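Local coordinates for protein ABC-type phosphate transport system, periplasmic component (Lactobacillus brevis, PDB 4ECF) that probably captures phosphate as the solute-binding component of the PstSACB ABC transporter, which imports it across the cytoplasmic membrane, at residues Gly27-Thr32 and Ile224-Ser229; Thr43-Ile48 and Gly56-Phe61; Asn196-Asp201 and Gly241-Asp246. One frame throughout, in Å; residues are numbered along the deposited sequence.

In the fold
Following the chain from the N terminus, interaction 1 opens at the end of helix 15-28 and closes 192 residues later on helix 218-228. Within that long loop, interaction 2 closes a short one, with only seven residues between its two segments. Interaction 3 starts after interaction 2 is complete, so those two run in series. It begins at 196-201, inside the loop of interaction 1, but finishes at 241-246, beyond it, and the two therefore cross. Interaction 1 joins two helices at the surface, about 25 Å from interaction 3, centre to centre; inside, interaction 2 sets helix 41-50 on strand 55-58 and interaction 3 joins helix 194-198 to the loop after helix 230-239, beside strand 73-87.

Interaction 1 (Gly27-Thr32 and Ile224-Ser229); sequences GEHLGT and ITYVQS
The backbone O of Y226, the residue that reaches across to E28 and H29, is gripped twice by S229: by its N at 3.1 Å and by its OG at 2.7 Å, the hydroxyl lying in the carbonyl plane on a lone pair. S229 is also the N-cap of the following helix. With CG anti to the backbone N (chi1 -178°), the phenol of Y226 stretches toward 27-32, and its OH donates to E28 OE1 at 2.7 Å. The donor comes from above the carboxylate, 44° out of its plane, and the extended glutamate crosses the tyrosine at about a right angle. H29 turns its imidazole edge to the Y226 face in an offset edge-to-face pair with centroids 6.0 Å apart, while H29 ND1 bonds to Y25 O. A phenylalanine in place of Y226 would probably leave E28 OE1 without this donor and the carboxylate free to turn. Y25 completes an aromatic cluster, stacking on H29 and meeting Y226 edge-to-face. This surface contact joins the C-terminal end of helix 15-28 to helix 218-228, whose I224 and V227 pack down onto strand 73-87.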
loop_
_atom_site.group_PDB
_atom_site.type_symbol
_atom_site.label_atom_id
_atom_site.label_comp_id
_atom_site.label_asym_id
_atom_site.label_seq_id
_atom_site.Cartn_x
_atom_site.Cartn_y
_atom_site.Cartn_z
ATOM N N GLY A 27 -20.285 -0.941 14.915
ATOM C CA GLY A 27 -21.134 0.013 15.644
ATOM C C GLY A 27 -22.516 0.126 15.037
ATOM O O GLY A 27 -23.438 0.606 15.679
ATOM N N GLU A 28 -22.658 -0.285 13.782
ATOM C CA GLU A 28 -23.966 -0.283 13.083
ATOM C C GLU A 28 -24.696 -1.644 13.096
ATOM O O GLU A 28 -25.858 -1.721 12.707
ATOM C CB GLU A 28 -23.736 0.179 11.624
ATOM C CG GLU A 28 -23.352 1.657 11.547
ATOM C CD GLU A 28 -22.858 2.125 10.179
ATOM O OE1 GLU A 28 -22.998 1.365 9.223
ATOM O OE2 GLU A 28 -22.371 3.272 10.061
ATOM N N HIS A 29 -23.998 -2.711 13.498
ATOM C CA HIS A 29 -24.560 -4.089 13.485
ATOM C C HIS A 29 -24.288 -4.733 14.812
ATOM O O HIS A 29 -23.165 -5.165 15.108
ATOM C CB HIS A 29 -23.924 -4.871 12.343
ATOM C CG HIS A 29 -24.206 -4.278 10.992
ATOM N ND1 HIS A 29 -23.470 -3.276 10.470
ATOM C CD2 HIS A 29 -25.204 -4.589 10.041
ATOM C CE1 HIS A 29 -23.970 -2.947 9.249
ATOM N NE2 HIS A 29 -25.029 -3.746 8.992
ATOM N N LEU A 30 -25.283 -4.732 15.667
ATOM C CA LEU A 30 -25.141 -5.250 17.027
ATOM C C LEU A 30 -24.702 -6.722 17.040
ATOM O O LEU A 30 -25.127 -7.496 16.227
ATOM C CB LEU A 30 -26.461 -5.097 17.772
ATOM C CG LEU A 30 -26.465 -5.304 19.301
ATOM C CD1 LEU A 30 -25.634 -4.227 20.006
ATOM C CD2 LEU A 30 -27.913 -5.302 19.791
ATOM N N GLY A 31 -23.766 -7.045 17.928
ATOM C CA GLY A 31 -23.363 -8.433 18.154
ATOM C C GLY A 31 -22.305 -8.904 17.166
ATOM O O GLY A 31 -22.177 -10.097 16.915
ATOM N N THR A 32 -21.610 -7.957 16.541
ATOM C CA THR A 32 -20.570 -8.286 15.587
ATOM C C THR A 32 -19.196 -7.787 16.051
ATOM O O THR A 32 -19.080 -6.773 16.678
ATOM C CB THR A 32 -20.876 -7.794 14.161
ATOM O OG1 THR A 32 -20.885 -6.362 14.111
ATOM C CG2 THR A 32 -22.168 -8.410 13.626
ATOM N N ILE A 224 -17.513 -7.604 3.587
ATOM C CA ILE A 224 -16.977 -7.277 2.255
ATOM C C ILE A 224 -18.011 -6.514 1.414
ATOM O O ILE A 224 -17.677 -5.458 0.794
ATOM C CB ILE A 224 -16.405 -8.535 1.551
ATOM C CG1 ILE A 224 -15.184 -9.060 2.304
ATOM C CG2 ILE A 224 -16.018 -8.201 0.107
ATOM C CD1 ILE A 224 -14.783 -10.426 1.802
ATOM N N THR A 225 -19.253 -6.994 1.390
ATOM C CA THR A 225 -20.337 -6.288 0.708
ATOM C C THR A 225 -20.439 -4.812 1.192
ATOM O O THR A 225 -20.515 -3.878 0.395
ATOM C CB THR A 225 -21.631 -7.021 0.927
ATOM O OG1 THR A 225 -21.521 -8.315 0.312
ATOM C CG2 THR A 225 -22.824 -6.243 0.354
ATOM N N TYR A 226 -20.348 -4.625 2.509
ATOM C CA TYR A 226 -20.380 -3.288 3.107
ATOM C C TYR A 226 -19.239 -2.399 2.638
ATOM O O TYR A 226 -19.469 -1.279 2.199
ATOM C CB TYR A 226 -20.402 -3.424 4.636
ATOM C CG TYR A 226 -20.492 -2.147 5.413
ATOM C CD1 TYR A 226 -21.721 -1.585 5.739
ATOM C CD2 TYR A 226 -19.363 -1.575 5.945
ATOM C CE1 TYR A 226 -21.793 -0.444 6.506
ATOM C CE2 TYR A 226 -19.448 -0.426 6.736
ATOM C CZ TYR A 226 -20.647 0.114 7.008
ATOM O OH TYR A 226 -20.741 1.264 7.785
ATOM N N VAL A 227 -17.999 -2.920 2.649
ATOM C CA VAL A 227 -16.854 -2.163 2.214
ATOM C C VAL A 227 -16.979 -1.776 0.719
ATOM O O VAL A 227 -16.638 -0.683 0.353
ATOM C CB VAL A 227 -15.533 -2.936 2.445
ATOM C CG1 VAL A 227 -14.358 -2.199 1.838
ATOM C CG2 VAL A 227 -15.308 -3.200 3.930
ATOM N N GLN A 228 -17.568 -2.641 -0.090
ATOM C CA GLN A 228 -17.723 -2.364 -1.543
ATOM C C GLN A 228 -18.983 -1.513 -1.858
ATOM O O GLN A 228 -19.214 -1.134 -3.017
ATOM C CB GLN A 228 -17.834 -3.701 -2.294
ATOM C CG GLN A 228 -16.551 -4.464 -2.350
ATOM C CD GLN A 228 -16.651 -5.791 -3.067
ATOM O OE1 GLN A 228 -17.611 -6.536 -2.911
ATOM N NE2 GLN A 228 -15.635 -6.076 -3.891
ATOM N N SER A 229 -19.814 -1.213 -0.871
ATOM C CA SER A 229 -21.114 -0.608 -1.136
ATOM C C SER A 229 -20.913 0.866 -1.478
ATOM O O SER A 229 -19.982 1.491 -0.936
ATOM C CB SER A 229 -22.058 -0.773 0.070
ATOM O OG SER A 229 -21.600 0.008 1.164
#

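Interaction 2 (Thr43-Ile48 and Gly56-Phe61); sequences TGLSQI and GNSDLF. With EDO (1,2-ethanediol), chain E.
G44 and G56 mark the point where helix 43-48 and strand 56-58 run nearest each other, their CA atoms 4.3 Å apart, the short axes approaching to 6.4 Å with a signed crossing angle of -150°. Neither position has room for a side chain: a CB on G44 would run into N57 O, and one on G56 would hit both G44 O and I48 CG2. The bare backbones therefore meet directly, G56 CA lying 3.6 Å from G44 O as a CA-H...O contact, while the same oxygen accepts the helical bond from I48 N. One turn further along, I48 sits over G56, its CB 3.8 Å from G56 N and its CG2 4.1 Å from G56 CA. Next to G44 in the helix, and two residues past G56 in the strand, L45 meets S58, whose OG is 3.7 Å from L45 CD1 and about as far from CD2. S58 OG is anti to the backbone N (chi1 177°) and donates to L60 O at 2.7 Å, in the carbonyl plane on a lone pair. The hydroxyl is thus satisfied within its own segment, although leucine methyls lie beside it. The pair belongs to a beta-alpha-beta crossover, helix 41-50 leading from strand 32-39 to strand 55-58, both parallel to strand 4-10. Just past the strand, D59 OD1 bonds to S11 OG and D59 N to T41 OG1, and OD2 comes close to a bound phosphate ion. Since no hydrogen bond spans the two segments, the helix is held against the strand by close glycine backbones and buried aliphatic carbons.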
loop_
_atom_site.group_PDB
_atom_site.type_symbol
_atom_site.label_atom_id
_atom_site.label_comp_id
_atom_site.label_asym_id
_atom_site.label_seq_id
_atom_site.Cartn_x
_atom_site.Cartn_y
_atom_site.Cartn_z
ATOM N N THR A 43 1.998 -12.047 4.412
ATOM C CA THR A 43 1.355 -12.727 5.524
ATOM C C THR A 43 -0.172 -12.851 5.274
ATOM O O THR A 43 -0.769 -13.905 5.524
ATOM C CB THR A 43 1.635 -11.966 6.831
ATOM O OG1 THR A 43 3.035 -12.058 7.149
ATOM C CG2 THR A 43 0.865 -12.534 7.968
ATOM N N GLY A 44 -0.801 -11.809 4.749
ATOM C CA GLY A 44 -2.197 -11.865 4.409
ATOM C C GLY A 44 -2.511 -13.007 3.458
ATOM O O GLY A 44 -3.419 -13.793 3.696
ATOM N N LEU A 45 -1.758 -13.079 2.363
ATOM C CA LEU A 45 -1.947 -14.116 1.378
ATOM C C LEU A 45 -1.628 -15.504 1.926
ATOM O O LEU A 45 -2.379 -16.459 1.704
ATOM C CB LEU A 45 -1.161 -13.809 0.101
ATOM C CG LEU A 45 -1.610 -12.567 -0.674
ATOM C CD1 LEU A 45 -0.630 -12.265 -1.794
ATOM C CD2 LEU A 45 -3.046 -12.722 -1.189
ATOM N N SER A 46 -0.519 -15.634 2.646
ATOM C CA SER A 46 -0.192 -16.944 3.216
ATOM C C SER A 46 -1.230 -17.430 4.227
ATOM O O SER A 46 -1.599 -18.624 4.223
ATOM C CB SER A 46 1.191 -16.893 3.876
ATOM O OG SER A 46 2.191 -16.694 2.883
ATOM N N GLN A 47 -1.749 -16.522 5.056
ATOM C CA GLN A 47 -2.701 -16.928 6.105
ATOM C C GLN A 47 -4.079 -17.265 5.514
ATOM O O GLN A 47 -4.705 -18.225 5.941
ATOM C CB GLN A 47 -2.842 -15.862 7.178
ATOM C CG GLN A 47 -1.571 -15.715 8.018
ATOM C CD GLN A 47 -1.297 -16.959 8.819
ATOM O OE1 GLN A 47 -2.042 -17.265 9.742
ATOM N NE2 GLN A 47 -0.218 -17.667 8.478
ATOM N N ILE A 48 -4.491 -16.531 4.497
ATOM C CA ILE A 48 -5.780 -16.853 3.885
ATOM C C ILE A 48 -5.688 -18.187 3.136
ATOM O O ILE A 48 -6.619 -19.022 3.207
ATOM C CB ILE A 48 -6.380 -15.688 3.062
ATOM C CG1 ILE A 48 -7.863 -15.981 2.703
ATOM C CG2 ILE A 48 -5.610 -15.423 1.776
ATOM C CD1 ILE A 48 -8.771 -16.104 3.928
ATOM N N GLY A 56 -7.776 -12.205 3.909
ATOM C CA GLY A 56 -6.395 -11.820 3.675
ATOM C C GLY A 56 -6.368 -10.487 2.974
ATOM O O GLY A 56 -6.914 -10.324 1.870
ATOM N N ASN A 57 -5.796 -9.496 3.623
ATOM C CA ASN A 57 -5.699 -8.137 3.093
ATOM C C ASN A 57 -4.437 -8.038 2.258
ATOM O O ASN A 57 -3.342 -8.292 2.789
ATOM C CB ASN A 57 -5.609 -7.159 4.269
ATOM C CG ASN A 57 -6.852 -7.129 5.163
ATOM O OD1 ASN A 57 -7.951 -7.597 4.797
ATOM N ND2 ASN A 57 -6.678 -6.582 6.350
ATOM N N SER A 58 -4.566 -7.639 0.995
ATOM C CA SER A 58 -3.441 -7.677 0.071
ATOM C C SER A 58 -3.430 -6.461 -0.871
ATOM O O SER A 58 -4.477 -6.074 -1.409
ATOM C CB SER A 58 -3.513 -8.936 -0.759
ATOM O OG SER A 58 -2.483 -9.039 -1.747
ATOM N N ASP A 59 -2.241 -5.932 -1.123
ATOM C CA ASP A 59 -2.022 -4.931 -2.188
ATOM C C ASP A 59 -1.728 -5.532 -3.534
ATOM O O ASP A 59 -1.569 -4.792 -4.520
ATOM C CB ASP A 59 -0.824 -3.988 -1.850
ATOM C CG ASP A 59 -0.815 -3.539 -0.431
ATOM O OD1 ASP A 59 -1.860 -3.147 0.097
ATOM O OD2 ASP A 59 0.298 -3.507 0.158
ATOM N N LEU A 60 -1.616 -6.849 -3.599
ATOM C CA LEU A 60 -1.225 -7.560 -4.811
ATOM C C LEU A 60 -2.294 -8.586 -5.222
ATOM O O LEU A 60 -3.045 -9.124 -4.379
ATOM C CB LEU A 60 0.112 -8.292 -4.619
ATOM C CG LEU A 60 1.285 -7.435 -4.155
ATOM C CD1 LEU A 60 2.532 -8.314 -3.934
ATOM C CD2 LEU A 60 1.568 -6.261 -5.132
ATOM N N PHE A 61 -2.339 -8.921 -6.498
ATOM C CA PHE A 61 -3.076 -10.126 -6.918
ATOM C C PHE A 61 -2.413 -11.365 -6.310
ATOM O O PHE A 61 -1.161 -11.409 -6.207
ATOM C CB PHE A 61 -3.160 -10.209 -8.445
ATOM C CG PHE A 61 -4.106 -9.205 -9.044
ATOM C CD1 PHE A 61 -3.706 -7.896 -9.280
ATOM C CD2 PHE A 61 -5.390 -9.559 -9.376
ATOM C CE1 PHE A 61 -4.568 -6.971 -9.841
ATOM C CE2 PHE A 61 -6.269 -8.634 -9.931
ATOM C CZ PHE A 61 -5.840 -7.342 -10.178
HETATM C C1 EDO E . -3.326 -15.506 13.262
HETATM O O1 EDO E . -3.119 -14.556 14.312
HETATM C C2 EDO E . -3.645 -14.779 11.975
HETATM O O2 EDO E . -2.901 -15.260 10.840
#

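Interaction 3 (Asn196-Asp201 and Gly241-Asp246); sequences NVTTND and GYLSPD
A Schellman motif at G241 ends helix 230-239, and two residues on, L243 packs against V197 and T198 of helix 194-198, joining a loop to a helix in the interior of this periplasmic-binding-protein fold. G241 has a positive phi of 103°, at which a CB would be jammed against the preceding carbonyl O. The chain leaves the helix there and runs on extended, so that L243 turns its side chain toward 196-201. The backbones themselves stay well apart, the nearest CA atoms, those of T198 and L243, being 8.0 Å from each other, and side chains bridge the gap. No hydrogen bond crosses it. The contact is apolar and buried, with L243 as the one residue of its segment that reaches the helix, the side chains of L243 and V197 meeting at a slant. V197 CG1 is anti to the backbone N (chi1 169°), which directs that branch at the leucine. T198 comes to L243 CD2 with its CG2, at about a right angle to L243, but the modelled separation is too short to be trusted. The polar end of T198 is used otherwise, OG1 bonding to V195 O. Both V197 and L243 rest on V80 of strand 73-87, to whose backbone L243 is also hydrogen-bonded, so strand, helix and loop share one buried apolar patch. A backbone bond between T198 and L249 ties the helix to a later part of the same loop. At the centre of the contact both leucine methyls face one valine branch: L243 CD2 lies 3.8 Å from V197 CG1 and 4.0 Å from V197 CB, and L243 CD1 is 4.2 Å from that same CG1.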
loop_
_atom_site.group_PDB
_atom_site.type_symbol
_atom_site.label_atom_id
_atom_site.label_comp_id
_atom_site.label_asym_id
_atom_site.label_seq_id
_atom_site.Cartn_x
_atom_site.Cartn_y
_atom_site.Cartn_z
ATOM N N ASN A 196 -3.679 12.482 -9.955
ATOM C CA ASN A 196 -2.621 11.916 -10.776
ATOM C C ASN A 196 -2.643 10.370 -10.787
ATOM O O ASN A 196 -2.181 9.753 -11.728
ATOM C CB ASN A 196 -1.270 12.455 -10.326
ATOM C CG ASN A 196 -1.023 13.912 -10.771
ATOM O OD1 ASN A 196 -1.652 14.406 -11.714
ATOM N ND2 ASN A 196 -0.093 14.577 -10.107
ATOM N N VAL A 197 -3.120 9.732 -9.714
ATOM C CA VAL A 197 -3.256 8.263 -9.727
ATOM C C VAL A 197 -4.386 7.887 -10.706
ATOM O O VAL A 197 -4.235 6.956 -11.508
ATOM C CB VAL A 197 -3.576 7.732 -8.308
ATOM C CG1 VAL A 197 -3.979 6.255 -8.382
ATOM C CG2 VAL A 197 -2.390 7.894 -7.358
ATOM N N THR A 198 -5.485 8.647 -10.686
ATOM C CA THR A 198 -6.618 8.275 -11.542
ATOM C C THR A 198 -6.255 8.221 -13.014
ATOM O O THR A 198 -6.819 7.439 -13.764
ATOM C CB THR A 198 -7.848 9.178 -11.346
ATOM O OG1 THR A 198 -7.591 10.484 -11.872
ATOM C CG2 THR A 198 -8.311 9.227 -9.892
ATOM N N THR A 199 -5.340 9.080 -13.453
ATOM C CA THR A 199 -4.930 9.124 -14.846
ATOM C C THR A 199 -3.683 8.278 -15.176
ATOM O O THR A 199 -3.216 8.243 -16.345
ATOM C CB THR A 199 -4.592 10.575 -15.227
ATOM O OG1 THR A 199 -3.481 11.006 -14.417
ATOM C CG2 THR A 199 -5.800 11.510 -15.007
ATOM N N ASN A 200 -3.082 7.693 -14.140
ATOM C CA ASN A 200 -1.781 7.030 -14.219
ATOM C C ASN A 200 -0.616 7.990 -14.535
ATOM O O ASN A 200 0.465 7.527 -14.832
ATOM C CB ASN A 200 -1.793 5.824 -15.208
ATOM C CG ASN A 200 -0.667 4.831 -14.951
ATOM O OD1 ASN A 200 -0.502 4.370 -13.819
ATOM N ND2 ASN A 200 0.108 4.482 -15.997
ATOM N N ASP A 201 -0.812 9.298 -14.396
ATOM C CA ASP A 201 0.328 10.221 -14.444
ATOM C C ASP A 201 1.279 9.991 -13.264
ATOM O O ASP A 201 2.494 10.161 -13.395
ATOM C CB ASP A 201 -0.144 11.672 -14.468
ATOM C CG ASP A 201 -0.649 12.119 -15.867
ATOM O OD1 ASP A 201 -0.345 11.469 -16.887
ATOM O OD2 ASP A 201 -1.347 13.136 -15.934
ATOM N N GLY A 241 -7.791 8.507 2.197
ATOM C CA GLY A 241 -6.709 8.688 1.261
ATOM C C GLY A 241 -6.668 7.743 0.086
ATOM O O GLY A 241 -5.840 7.920 -0.793
ATOM N N TYR A 242 -7.588 6.777 0.039
ATOM C CA TYR A 242 -7.644 5.828 -1.043
ATOM C C TYR A 242 -8.530 6.363 -2.156
ATOM O O TYR A 242 -9.271 7.348 -1.964
ATOM C CB TYR A 242 -8.274 4.509 -0.546
ATOM C CG TYR A 242 -7.578 3.864 0.618
ATOM C CD1 TYR A 242 -7.882 4.228 1.928
ATOM C CD2 TYR A 242 -6.635 2.871 0.422
ATOM C CE1 TYR A 242 -7.261 3.643 3.006
ATOM C CE2 TYR A 242 -6.020 2.271 1.492
ATOM C CZ TYR A 242 -6.337 2.631 2.788
ATOM O OH TYR A 242 -5.751 2.052 3.874
ATOM N N LEU A 243 -8.480 5.695 -3.296
ATOM C CA LEU A 243 -9.392 5.945 -4.404
ATOM C C LEU A 243 -10.402 4.815 -4.464
ATOM O O LEU A 243 -10.071 3.635 -4.315
ATOM C CB LEU A 243 -8.627 6.056 -5.735
ATOM C CG LEU A 243 -7.756 7.281 -5.917
ATOM C CD1 LEU A 243 -6.447 7.181 -5.160
ATOM C CD2 LEU A 243 -7.430 7.503 -7.363
ATOM N N SER A 244 -11.690 5.167 -4.622
ATOM C CA SER A 244 -12.681 4.180 -4.996
ATOM C C SER A 244 -12.354 3.747 -6.425
ATOM O O SER A 244 -12.022 4.585 -7.252
ATOM C CB SER A 244 -14.095 4.765 -4.946
ATOM O OG SER A 244 -14.982 3.810 -5.490
ATOM N N PRO A 245 -12.472 2.449 -6.746
ATOM C CA PRO A 245 -12.113 2.043 -8.114
ATOM C C PRO A 245 -12.864 2.752 -9.252
ATOM O O PRO A 245 -12.280 2.964 -10.307
ATOM C CB PRO A 245 -12.368 0.516 -8.082
ATOM C CG PRO A 245 -12.110 0.161 -6.655
ATOM C CD PRO A 245 -12.816 1.260 -5.931
ATOM N N ASP A 246 -14.106 3.177 -9.025
ATOM C CA ASP A 246 -14.860 3.945 -10.018
ATOM C C ASP A 246 -14.281 5.334 -10.335
ATOM O O ASP A 246 -14.714 5.948 -11.287
ATOM C CB ASP A 246 -16.280 4.191 -9.507
ATOM C CG ASP A 246 -16.287 5.126 -8.308
ATOM O OD1 ASP A 246 -16.000 4.638 -7.199
ATOM O OD2 ASP A 246 -16.553 6.342 -8.464
#